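Local coordinates for protein beta-Lactamase/D-Alanine Carboxypeptidase (Pseudomonas syringae pv. tomato, PDB 5EVI) that probably hydrolyses beta-lactam antibiotics to substituted beta-amino acids, as a class-C beta-lactamase, at residues 108-111 / 112-115; 159-162 / 163-167. All coordinates share one frame; numbering follows the deposited sequence.

Contact 1: residues 108-111 / 112-115; sequences IPVF and HLGT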
loop_
_atom_site.group_PDB
_atom_site.type_symbol
_atom_site.label_atom_id
_atom_site.label_comp_id
_atom_site.label_asym_id
_atom_site.label_seq_id
_atom_site.Cartn_x
_atom_site.Cartn_y
_atom_site.Cartn_z
ATOM N N ILE D 108 -24.110 2.014 0.784
ATOM C CA ILE D 108 -23.001 2.884 0.360
ATOM C C ILE D 108 -22.241 2.194 -0.777
ATOM O O ILE D 108 -21.992 0.989 -0.689
ATOM C CB ILE D 108 -22.018 3.161 1.529
ATOM C CG1 ILE D 108 -22.746 3.853 2.686
ATOM C CG2 ILE D 108 -20.840 4.025 1.076
ATOM C CD1 ILE D 108 -22.022 3.764 4.011
ATOM N N PRO D 109 -21.859 2.948 -1.840
ATOM C CA PRO D 109 -21.043 2.338 -2.912
ATOM C C PRO D 109 -19.716 1.711 -2.421
ATOM O O PRO D 109 -19.117 2.200 -1.462
ATOM C CB PRO D 109 -20.785 3.511 -3.867
ATOM C CG PRO D 109 -21.947 4.439 -3.660
ATOM C CD PRO D 109 -22.308 4.311 -2.205
ATOM N N VAL D 110 -19.276 0.646 -3.096
ATOM C CA VAL D 110 -18.103 -0.150 -2.677
ATOM C C VAL D 110 -16.793 0.648 -2.743
ATOM O O VAL D 110 -15.913 0.449 -1.893
ATOM C CB VAL D 110 -17.978 -1.455 -3.513
ATOM C CG1 VAL D 110 -16.678 -2.218 -3.232
ATOM C CG2 VAL D 110 -19.165 -2.381 -3.265
ATOM N N PHE D 111 -16.668 1.544 -3.725
ATOM C CA PHE D 111 -15.402 2.265 -3.953
ATOM C C PHE D 111 -14.926 3.039 -2.729
ATOM O O PHE D 111 -13.727 3.119 -2.473
ATOM C CB PHE D 111 -15.468 3.173 -5.191
ATOM C CG PHE D 111 -16.282 4.433 -5.026
ATOM C CD1 PHE D 111 -15.686 5.615 -4.585
ATOM C CD2 PHE D 111 -17.627 4.462 -5.385
ATOM C CE1 PHE D 111 -16.425 6.785 -4.467
ATOM C CE2 PHE D 111 -18.372 5.641 -5.269
ATOM C CZ PHE D 111 -17.767 6.795 -4.811
ATOM N N HIS D 112 -15.875 3.573 -1.960
ATOM C CA HIS D 112 -15.568 4.289 -0.717
ATOM C C HIS D 112 -14.701 3.526 0.300
ATOM O O HIS D 112 -14.142 4.151 1.210
ATOM C CB HIS D 112 -16.861 4.669 0.007
ATOM C CG HIS D 112 -17.635 5.751 -0.666
ATOM N ND1 HIS D 112 -17.197 7.055 -0.731
ATOM C CD2 HIS D 112 -18.822 5.716 -1.310
ATOM C CE1 HIS D 112 -18.097 7.785 -1.370
ATOM N NE2 HIS D 112 -19.080 6.991 -1.749
ATOM N N LEU D 113 -14.657 2.199 0.199
ATOM C CA LEU D 113 -13.849 1.374 1.100
ATOM C C LEU D 113 -12.368 1.381 0.741
ATOM O O LEU D 113 -11.546 1.021 1.572
ATOM C CB LEU D 113 -14.318 -0.079 1.057
ATOM C CG LEU D 113 -15.758 -0.427 1.457
ATOM C CD1 LEU D 113 -16.083 -1.827 0.980
ATOM C CD2 LEU D 113 -15.940 -0.327 2.961
ATOM N N GLY D 114 -12.057 1.648 -0.526
ATOM C CA GLY D 114 -10.685 1.882 -0.968
ATOM C C GLY D 114 -10.215 3.320 -0.887
ATOM O O GLY D 114 -9.017 3.583 -1.013
ATOM N N THR D 115 -11.137 4.264 -0.712
ATOM C CA THR D 115 -10.776 5.670 -0.593
ATOM C C THR D 115 -10.904 6.253 0.833
ATOM O O THR D 115 -10.633 7.431 1.050
ATOM C CB THR D 115 -11.634 6.490 -1.558
ATOM O OG1 THR D 115 -13.000 6.357 -1.167
ATOM C CG2 THR D 115 -11.460 5.998 -2.969
#
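Phe111 and His112, neighbours in sequence, lay their rings face to face, with centroids 4.1 Å apart and planes inclined by 29°. The overlap is offset: Phe111 CZ comes down over the rim of the imidazole, 3.3 Å from His112 NE2. With CG between the backbone N and the carbonyl carbon (chi1 74°), the benzyl group of Phe111 swings over the backbone of the next residue and comes to lie alongside the imidazole. Ile108 CG2 reaches His112 CD2 at 3.6 Å, its side chain running at about a right angle to the histidine, while Pro109 O lies at the imidazole edge, 3.5 Å from the same CD2. Packing is therefore dense around this buried ring, whose ND1 is hydrogen-bonded to Thr117 OG1; Pro109 and Phe111, by contrast, keep part of their surface exposed. The backbone winds into the short, weakly bonded helix 112-115, where both full bonds span three residues, as in a 3-10 turn. Leu113 N donates to Val110 O at 3.0 Å and Gly114 N to Phe111 O at 3.0 Å, and a weak third bond from Thr115 N shares Phe111 O. Leu113 and Val110 rest on helix 156-169, while Phe111 packs on Phe264 of strand 262-266 and also meets the ring of Tyr263.

Contact 2: residues 159-162 / 163-167; sequences IGLL and GVIAA
Between 159-162 and 163-167 the chain runs as unbroken alpha helix, stitched by four successive i to i+4 bonds. The first, Gly163 N to Ile159 O, is weak at 3.5 Å; the series then shortens through Val164 N to Gly160 O at 3.3 Å and Ile165 N to Leu161 O at 3.0 Å, ending with Ala166 N to Leu162 O at 2.9 Å. Side chains meet chiefly the preceding turn's carbonyls. Ile165 CG1 comes within 3.4 Å of Leu161 O; with CG1 anti to the carbonyl carbon (chi1 -70°), the branch leans back along the helix and brings CD1 to 4.2 Å from Leu161 CG, where the two side chains cross obliquely. Val164 does likewise a residue earlier, its CG2 lying 3.5 Å from Gly160 O, and Ala166 CB approaches Leu162 O to 3.4 Å. Leu162 and Ala166 both face helix 70-83, touching Ala78, and Ile159 reaches Lys71 of the probable SxxK motif. Ile165 and Leu161 instead meet Leu113. Apart from the backbone, nothing polar passes between the segments: the amides of this largely buried turn are met by carbonyls of the preceding one, weakly for Gly163, and the aliphatic side chains can thus pack against hydrophobic neighbours.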
loop_
_atom_site.group_PDB
_atom_site.type_symbol
_atom_site.label_atom_id
_atom_site.label_comp_id
_atom_site.label_asym_id
_atom_site.label_seq_id
_atom_site.Cartn_x
_atom_site.Cartn_y
_atom_site.Cartn_z
ATOM N N ILE D 159 -11.045 -0.744 4.365
ATOM C CA ILE D 159 -10.223 -1.351 3.304
ATOM C C ILE D 159 -10.125 -2.873 3.436
ATOM O O ILE D 159 -10.061 -3.576 2.425
ATOM C CB ILE D 159 -8.820 -0.698 3.211
ATOM C CG1 ILE D 159 -8.085 -1.120 1.934
ATOM C CG2 ILE D 159 -7.974 -1.013 4.424
ATOM C CD1 ILE D 159 -8.739 -0.611 0.686
ATOM N N GLY D 160 -10.136 -3.386 4.668
ATOM C CA GLY D 160 -10.227 -4.824 4.896
ATOM C C GLY D 160 -11.467 -5.440 4.256
ATOM O O GLY D 160 -11.394 -6.533 3.683
ATOM N N LEU D 161 -12.593 -4.727 4.344
ATOM C CA LEU D 161 -13.849 -5.149 3.716
ATOM C C LEU D 161 -13.782 -5.194 2.179
ATOM O O LEU D 161 -14.472 -6.003 1.566
ATOM C CB LEU D 161 -15.010 -4.243 4.160
ATOM C CG LEU D 161 -16.428 -4.637 3.740
ATOM C CD1 LEU D 161 -16.796 -6.015 4.272
ATOM C CD2 LEU D 161 -17.419 -3.589 4.220
ATOM N N LEU D 162 -12.981 -4.321 1.564
ATOM C CA LEU D 162 -12.766 -4.340 0.106
ATOM C C LEU D 162 -12.139 -5.664 -0.353
ATOM O O LEU D 162 -12.569 -6.245 -1.349
ATOM C CB LEU D 162 -11.895 -3.153 -0.335
ATOM C CG LEU D 162 -11.677 -2.898 -1.830
ATOM C CD1 LEU D 162 -12.981 -2.582 -2.544
ATOM C CD2 LEU D 162 -10.678 -1.764 -2.028
ATOM N N GLY D 163 -11.137 -6.141 0.383
ATOM C CA GLY D 163 -10.522 -7.444 0.106
ATOM C C GLY D 163 -11.471 -8.627 0.260
ATOM O O GLY D 163 -11.410 -9.582 -0.523
ATOM N N VAL D 164 -12.351 -8.556 1.263
ATOM C CA VAL D 164 -13.368 -9.593 1.508
ATOM C C VAL D 164 -14.401 -9.626 0.371
ATOM O O VAL D 164 -14.784 -10.708 -0.079
ATOM C CB VAL D 164 -14.059 -9.410 2.891
ATOM C CG1 VAL D 164 -15.241 -10.361 3.066
ATOM C CG2 VAL D 164 -13.057 -9.622 4.019
ATOM N N ILE D 165 -14.839 -8.449 -0.085
ATOM C CA ILE D 165 -15.736 -8.328 -1.254
ATOM C C ILE D 165 -15.070 -8.824 -2.551
ATOM O O ILE D 165 -15.711 -9.516 -3.342
ATOM C CB ILE D 165 -16.266 -6.873 -1.428
ATOM C CG1 ILE D 165 -17.258 -6.542 -0.307
ATOM C CG2 ILE D 165 -16.953 -6.676 -2.783
ATOM C CD1 ILE D 165 -17.679 -5.086 -0.233
ATOM N N ALA D 166 -13.799 -8.475 -2.762
ATOM C CA ALA D 166 -13.070 -8.856 -3.987
ATOM C C ALA D 166 -12.808 -10.365 -4.100
ATOM O O ALA D 166 -12.928 -10.937 -5.185
ATOM C CB ALA D 166 -11.759 -8.087 -4.087
ATOM N N ALA D 167 -12.442 -10.995 -2.984
ATOM C CA ALA D 167 -12.212 -12.445 -2.935
ATOM C C ALA D 167 -13.517 -13.238 -3.050
ATOM O O ALA D 167 -13.564 -14.263 -3.725
ATOM C CB ALA D 167 -11.481 -12.820 -1.655
#

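In the fold
Following the chain from the N terminus, helix 70-83 comes first, then the long loop whose end, 108-111, leads straight into the short helix 112-115; contact 1 closes only that local turn. Contact 2 comes later, inside helix 156-169, so the two are in series, neither nested nor crossed, with centres about 10 Å apart. They touch directly: Val110 CG1 meets Leu162 CD1 at 3.8 Å, Leu113 CD2 meets Leu161 CD2 at 3.8 Å, and Ile159 CD1 lies 3.6 Å from Gly114 CA. Helix 156-169 touches both helix 70-83, which carries Lys71, and the turn of contact 1, which in turn reaches strand 262-266 of the large antiparallel sheet.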